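Local coordinates for protein carboxylesterase (Uncultured bacterium, PDB 5GMX) that hydrolyses carboxylic esters as a family VIII carboxylesterase of beta-lactamase-like fold, and also acts on oxyimino cephalosporins, at residues F52-A55 and G56-P60; P60-S63 and D64-I67. All blocks are in the same frame, centred on the assembly; numbering follows the deposited sequence.

Contact 1: residues F52-A55 and G56-P60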
ATOM      1  N   PHE A  52     -16.207  13.191  -9.750  1.00 19.59           N
ATOM      2  CA  PHE A  52     -17.361  12.339  -9.495  1.00 22.68           C
ATOM      3  C   PHE A  52     -16.981  10.937  -9.050  1.00 21.12           C
ATOM      4  O   PHE A  52     -15.894  10.453  -9.338  1.00 19.66           O
ATOM      5  CB  PHE A  52     -18.242  12.281 -10.744  1.00 24.66           C
ATOM      6  CG  PHE A  52     -18.693  13.635 -11.220  1.00 24.75           C
ATOM      7  CD1 PHE A  52     -17.944  14.345 -12.143  1.00 28.78           C
ATOM      8  CD2 PHE A  52     -19.852  14.207 -10.720  1.00 29.69           C
ATOM      9  CE1 PHE A  52     -18.349  15.593 -12.570  1.00 32.94           C
ATOM     10  CE2 PHE A  52     -20.266  15.458 -11.143  1.00 28.85           C
ATOM     11  CZ  PHE A  52     -19.512  16.152 -12.071  1.00 22.02           C
ATOM     12  N   ALA A  53     -17.886  10.306  -8.317  1.00 18.79           N
ATOM     13  CA  ALA A  53     -17.694   8.951  -7.843  1.00 20.15           C
ATOM     14  C   ALA A  53     -18.128   7.905  -8.876  1.00 27.23           C
ATOM     15  O   ALA A  53     -17.800   6.730  -8.741  1.00 28.83           O
ATOM     16  CB  ALA A  53     -18.461   8.744  -6.543  1.00 20.32           C
ATOM     17  N   ASP A  54     -18.854   8.330  -9.906  1.00 26.72           N
ATOM     18  CA  ASP A  54     -19.443   7.387 -10.856  1.00 34.45           C
ATOM     19  C   ASP A  54     -19.118   7.747 -12.299  1.00 32.02           C
ATOM     20  O   ASP A  54     -18.812   8.894 -12.611  1.00 29.47           O
ATOM     21  CB  ASP A  54     -20.968   7.318 -10.670  1.00 34.39           C
ATOM     22  CG  ASP A  54     -21.662   8.646 -10.972  1.00 41.60           C
ATOM     23  OD1 ASP A  54     -21.087   9.708 -10.646  1.00 36.00           O
ATOM     24  OD2 ASP A  54     -22.791   8.629 -11.519  1.00 37.89           O
ATOM     25  N   ALA A  55     -19.180   6.750 -13.174  1.00 38.25           N
ATOM     26  CA  ALA A  55     -18.904   6.948 -14.592  1.00 42.07           C
ATOM     27  C   ALA A  55     -19.859   7.958 -15.222  1.00 41.54           C
ATOM     28  O   ALA A  55     -19.463   8.742 -16.085  1.00 41.52           O
ATOM     29  CB  ALA A  55     -18.981   5.613 -15.333  1.00 35.82           C
ATOM     30  N   GLY A  56     -21.112   7.940 -14.775  1.00 39.75           N
ATOM     31  CA  GLY A  56     -22.141   8.810 -15.320  1.00 40.21           C
ATOM     32  C   GLY A  56     -22.049  10.269 -14.902  1.00 40.76           C
ATOM     33  O   GLY A  56     -22.851  11.091 -15.350  1.00 44.13           O
ATOM     34  N   ARG A  57     -21.074  10.588 -14.050  1.00 37.95           N
ATOM     35  CA  ARG A  57     -20.854  11.951 -13.551  1.00 30.42           C
ATOM     36  C   ARG A  57     -22.107  12.527 -12.893  1.00 34.58           C
ATOM     37  O   ARG A  57     -22.396  13.710 -13.033  1.00 35.88           O
ATOM     38  CB  ARG A  57     -20.404  12.891 -14.675  1.00 36.03           C
ATOM     39  CG  ARG A  57     -19.429  12.291 -15.671  1.00 45.01           C
ATOM     40  CD  ARG A  57     -18.148  11.851 -14.993  1.00 51.13           C
ATOM     41  NE  ARG A  57     -17.059  11.635 -15.943  1.00 53.93           N
ATOM     42  CZ  ARG A  57     -16.203  12.580 -16.321  1.00 48.70           C
ATOM     43  NH1 ARG A  57     -16.310  13.808 -15.821  1.00 42.19           N
ATOM     44  NH2 ARG A  57     -15.237  12.290 -17.187  1.00 45.42           N
ATOM     45  N   SER A  58     -22.849  11.690 -12.180  1.00 32.61           N
ATOM     46  CA  SER A  58     -24.068  12.141 -11.539  1.00 33.59           C
ATOM     47  C   SER A  58     -23.935  12.236 -10.023  1.00 32.71           C
ATOM     48  O   SER A  58     -24.781  12.838  -9.367  1.00 31.01           O
ATOM     49  CB  SER A  58     -25.214  11.200 -11.894  1.00 38.87           C
ATOM     50  OG  SER A  58     -24.900   9.871 -11.513  1.00 51.33           O
ATOM     51  N   ARG A  59     -22.867  11.669  -9.464  1.00 33.80           N
ATOM     52  CA  ARG A  59     -22.679  11.716  -8.019  1.00 26.38           C
ATOM     53  C   ARG A  59     -21.306  12.278  -7.708  1.00 25.30           C
ATOM     54  O   ARG A  59     -20.301  11.614  -7.935  1.00 21.47           O
ATOM     55  CB  ARG A  59     -22.815  10.331  -7.385  1.00 28.98           C
ATOM     56  CG  ARG A  59     -24.186   9.688  -7.515  1.00 39.35           C
ATOM     57  CD  ARG A  59     -24.287   8.418  -6.670  1.00 38.40           C
ATOM     58  NE  ARG A  59     -23.306   7.392  -7.024  1.00 48.80           N
ATOM     59  CZ  ARG A  59     -23.423   6.534  -8.037  1.00 55.64           C
ATOM     60  NH1 ARG A  59     -24.492   6.565  -8.828  1.00 49.40           N
ATOM     61  NH2 ARG A  59     -22.467   5.637  -8.257  1.00 41.48           N
ATOM     62  N   PRO A  60     -21.261  13.503  -7.162  1.00 24.69           N
ATOM     63  CA  PRO A  60     -19.963  14.135  -6.896  1.00 22.88           C
ATOM     64  C   PRO A  60     -19.154  13.394  -5.836  1.00 22.78           C
ATOM     65  O   PRO A  60     -19.715  12.837  -4.897  1.00 27.00           O
ATOM     66  CB  PRO A  60     -20.342  15.546  -6.429  1.00 24.42           C
ATOM     67  CG  PRO A  60     -21.736  15.772  -6.973  1.00 27.37           C
ATOM     68  CD  PRO A  60     -22.388  14.425  -6.934  1.00 29.02           C
TER
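Phe52 and Arg57 meet ring to chain. The CB of Arg57 sits over the centre of the Phe52 ring, 3.9 Å from the centroid, in a CH-pi contact. The O of Arg57 lies over a ring face as well, 3.3 Å from Phe52 CE2. The two side chains cross at about a right angle. Phe52 CG lies anti to the carbonyl carbon and beside the backbone N (chi1 -57°), which places the ring against Arg57 and near Pro60.

Asp54 fills the inside of the loop with its carboxylate. Asp54 OD2 accepts the N-H of Ser58 through the syn lone pair, at 3.1 Å from Ser58 N. Asp54 OD1 accepts the N-H of Arg59, with Arg59 N 2.9 Å away and above the carboxylate plane, and Ser58 N adds a weak second bond to OD1. Two successive backbone N-H groups are thus gathered by one side chain, which holds the carboxylate against rotation.

Residues 54-57 form a type I beta turn, closed by Arg57 N to Asp54 O. The loop follows strand 43-51 of the antiparallel sheet in this beta-lactamase-like fold. Further back, Phe52 and Pro60 form a single bridge, and Ala53 N bonds to Arg59 O at 2.8 Å.

Arg59 lays a guanidinium face over Asp54 CB, with NH2 3.3 Å from that atom. Arg59 NH1 makes a long salt bridge to Asp54 OD2; the oxygen lies well out of the guanidinium plane, and no N-H points at it. Outside the loop, Ala55 N bonds to the side chain of Glu215, and Ala53 packs on Ala214.

Contact 2: residues P60-S63 and D64-I67; sequences PWRS and DTLI
Thr65 points its methyl group at the face of the Trp61 indole. CG2 stands over the centre of the six-membered ring, 3.6 Å from the centroid and 15° off the ring normal. This is a CH-pi contact. Thr65 CB takes the pyrrole side and comes 3.6 Å from Trp61 NE1. The threonine therefore spans both rings of the indole on one face.

The two branches of Thr65 do different work. OG1 lies beside the backbone N, anti to the carbonyl carbon (chi1 -67°), and accepts the N-H of Arg62, 2.8 Å from Arg62 N, with an angle of 159° at the hydrogen. This leaves CG2 anti to the backbone N, over the indole. One side chain thus gives an apolar contact and a polar one.

Residues 62-65 make a type I beta turn. Thr65 N returns to Arg62 O at 3.2 Å. The threonine hydroxyl bond spans the same turn from the other direction, so Arg62 is tied through both its N and its O.

Trp61 reaches further along the chain with its benzene end. CH2 lies 4.1 Å from Ile67 CB, and the two side chains cross at about a right angle. At its other end, NE1 donates to a water at 2.8 Å. That water also lies within bonding distance of Ser63 O and Thr65 O.

In this beta-lactamase-like fold the side chain of Ile67 lies about 12 Å from the bound phenylmethanesulfonic acid, so the turn is structural packing and not part of the ligand pocket. The segment runs from the loop after strand 43-51 into strand 67-68. Trp61 pairs by backbone with Gly51, and Ile67 with Gly270 in strand 269-270. Thr65 O bonds to Asn271, and Ser63 O to Arg273 of helix 272-283.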
ATOM      1  N   PRO A  60     -21.261  13.503  -7.162  1.00 24.69           N
ATOM      2  CA  PRO A  60     -19.963  14.135  -6.896  1.00 22.88           C
ATOM      3  C   PRO A  60     -19.154  13.394  -5.836  1.00 22.78           C
ATOM      4  O   PRO A  60     -19.715  12.837  -4.897  1.00 27.00           O
ATOM      5  CB  PRO A  60     -20.342  15.546  -6.429  1.00 24.42           C
ATOM      6  CG  PRO A  60     -21.736  15.772  -6.973  1.00 27.37           C
ATOM      7  CD  PRO A  60     -22.388  14.425  -6.934  1.00 29.02           C
ATOM      8  N   TRP A  61     -17.837  13.392  -6.012  1.00 22.53           N
ATOM      9  CA  TRP A  61     -16.903  12.884  -5.013  1.00 23.01           C
ATOM     10  C   TRP A  61     -17.033  13.711  -3.736  1.00 19.39           C
ATOM     11  O   TRP A  61     -17.070  14.939  -3.787  1.00 19.48           O
ATOM     12  CB  TRP A  61     -15.468  12.948  -5.564  1.00 20.35           C
ATOM     13  CG  TRP A  61     -14.409  12.214  -4.776  1.00 14.91           C
ATOM     14  CD1 TRP A  61     -13.864  12.580  -3.573  1.00 19.41           C
ATOM     15  CD2 TRP A  61     -13.740  11.008  -5.164  1.00 16.57           C
ATOM     16  NE1 TRP A  61     -12.909  11.661  -3.181  1.00 16.85           N
ATOM     17  CE2 TRP A  61     -12.819  10.686  -4.138  1.00 16.66           C
ATOM     18  CE3 TRP A  61     -13.840  10.158  -6.272  1.00 19.75           C
ATOM     19  CZ2 TRP A  61     -11.997   9.556  -4.199  1.00 18.73           C
ATOM     20  CZ3 TRP A  61     -13.024   9.034  -6.327  1.00 19.19           C
ATOM     21  CH2 TRP A  61     -12.116   8.747  -5.298  1.00 18.48           C
ATOM     22  N   ARG A  62     -17.139  13.049  -2.590  1.00 20.65           N
ATOM     23  CA  ARG A  62     -17.299  13.785  -1.340  1.00 19.99           C
ATOM     24  C   ARG A  62     -16.074  13.640  -0.463  1.00 21.03           C
ATOM     25  O   ARG A  62     -15.148  12.904  -0.808  1.00 18.21           O
ATOM     26  CB  ARG A  62     -18.565  13.338  -0.621  1.00 20.88           C
ATOM     27  CG  ARG A  62     -19.780  13.515  -1.532  1.00 29.87           C
ATOM     28  CD  ARG A  62     -21.069  13.143  -0.864  1.00 35.99           C
ATOM     29  NE  ARG A  62     -21.252  13.944   0.340  1.00 44.77           N
ATOM     30  CZ  ARG A  62     -22.423  14.168   0.920  1.00 41.77           C
ATOM     31  NH1 ARG A  62     -23.536  13.682   0.384  1.00 41.49           N
ATOM     32  NH2 ARG A  62     -22.479  14.902   2.021  1.00 39.99           N
ATOM     33  N   SER A  63     -16.043  14.372   0.648  1.00 17.33           N
ATOM     34  CA  SER A  63     -14.872  14.357   1.515  1.00 22.43           C
ATOM     35  C   SER A  63     -14.557  12.953   2.038  1.00 16.90           C
ATOM     36  O   SER A  63     -13.394  12.581   2.158  1.00 18.68           O
ATOM     37  CB  SER A  63     -15.062  15.315   2.695  1.00 15.83           C
ATOM     38  OG  SER A  63     -16.164  14.930   3.486  1.00 28.44           O
ATOM     39  N   ASP A  64     -15.590  12.173   2.330  1.00 15.65           N
ATOM     40  CA  ASP A  64     -15.383  10.847   2.910  1.00 17.91           C
ATOM     41  C   ASP A  64     -15.436   9.703   1.890  1.00 16.81           C
ATOM     42  O   ASP A  64     -15.516   8.538   2.276  1.00 14.78           O
ATOM     43  CB  ASP A  64     -16.419  10.597   4.016  1.00 20.44           C
ATOM     44  CG  ASP A  64     -17.844  10.535   3.491  1.00 27.12           C
ATOM     45  OD1 ASP A  64     -18.074  10.915   2.318  1.00 28.22           O
ATOM     46  OD2 ASP A  64     -18.748  10.148   4.266  1.00 27.80           O
ATOM     47  N   THR A  65     -15.391  10.037   0.603  1.00 13.74           N
ATOM     48  CA  THR A  65     -15.457   9.026  -0.450  1.00 18.76           C
ATOM     49  C   THR A  65     -14.229   8.106  -0.405  1.00 13.93           C
ATOM     50  O   THR A  65     -13.102   8.562  -0.208  1.00 15.01           O
ATOM     51  CB  THR A  65     -15.590   9.686  -1.846  1.00 15.72           C
ATOM     52  OG1 THR A  65     -16.865  10.335  -1.939  1.00 19.81           O
ATOM     53  CG2 THR A  65     -15.486   8.653  -2.962  1.00 11.69           C
ATOM     54  N   LEU A  66     -14.470   6.805  -0.555  1.00 11.49           N
ATOM     55  CA  LEU A  66     -13.410   5.796  -0.566  1.00 15.72           C
ATOM     56  C   LEU A  66     -13.251   5.130  -1.938  1.00 18.26           C
ATOM     57  O   LEU A  66     -14.196   5.064  -2.718  1.00 16.53           O
ATOM     58  CB  LEU A  66     -13.699   4.710   0.473  1.00 12.04           C
ATOM     59  CG  LEU A  66     -13.866   5.179   1.920  1.00 15.92           C
ATOM     60  CD1 LEU A  66     -14.528   4.082   2.712  1.00  9.06           C
ATOM     61  CD2 LEU A  66     -12.514   5.544   2.526  1.00 14.26           C
ATOM     62  N   ILE A  67     -12.060   4.609  -2.208  1.00 14.74           N
ATOM     63  CA  ILE A  67     -11.800   3.868  -3.441  1.00 19.62           C
ATOM     64  C   ILE A  67     -10.771   2.767  -3.171  1.00 12.24           C
ATOM     65  O   ILE A  67      -9.935   2.890  -2.269  1.00 14.23           O
ATOM     66  CB  ILE A  67     -11.295   4.808  -4.581  1.00 19.07           C
ATOM     67  CG1 ILE A  67     -11.388   4.137  -5.958  1.00 20.87           C
ATOM     68  CG2 ILE A  67      -9.882   5.306  -4.304  1.00 13.30           C
ATOM     69  CD1 ILE A  67     -12.804   3.728  -6.370  1.00 19.84           C
TER
HETATM   70  O   HOH W   1     -12.208  11.376  -0.517  1.00 16.47           O

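Contacts 1 and 2 are successive parts of the connection from strand 43-51 to strand 67-68, and they share Pro60. Each holds a type I turn. Contact 1 is the outer one, its centre about 25 Å from the centre of the chain, with most of its residues exposed. Its chemistry is mixed: a carboxylate gathers backbone N-H groups, and Phe52 packs on the Arg57 chain. Contact 2 lies deeper, its centre about 19 Å from the centre of the chain, and Trp61, Thr65 and Ile67 are buried. There an aromatic face and a methyl group do most of the packing, and a water bonds to the indole N-H. The two touch where Phe52 O meets Trp61 CE3 at 3.7 Å. Both border Ala214.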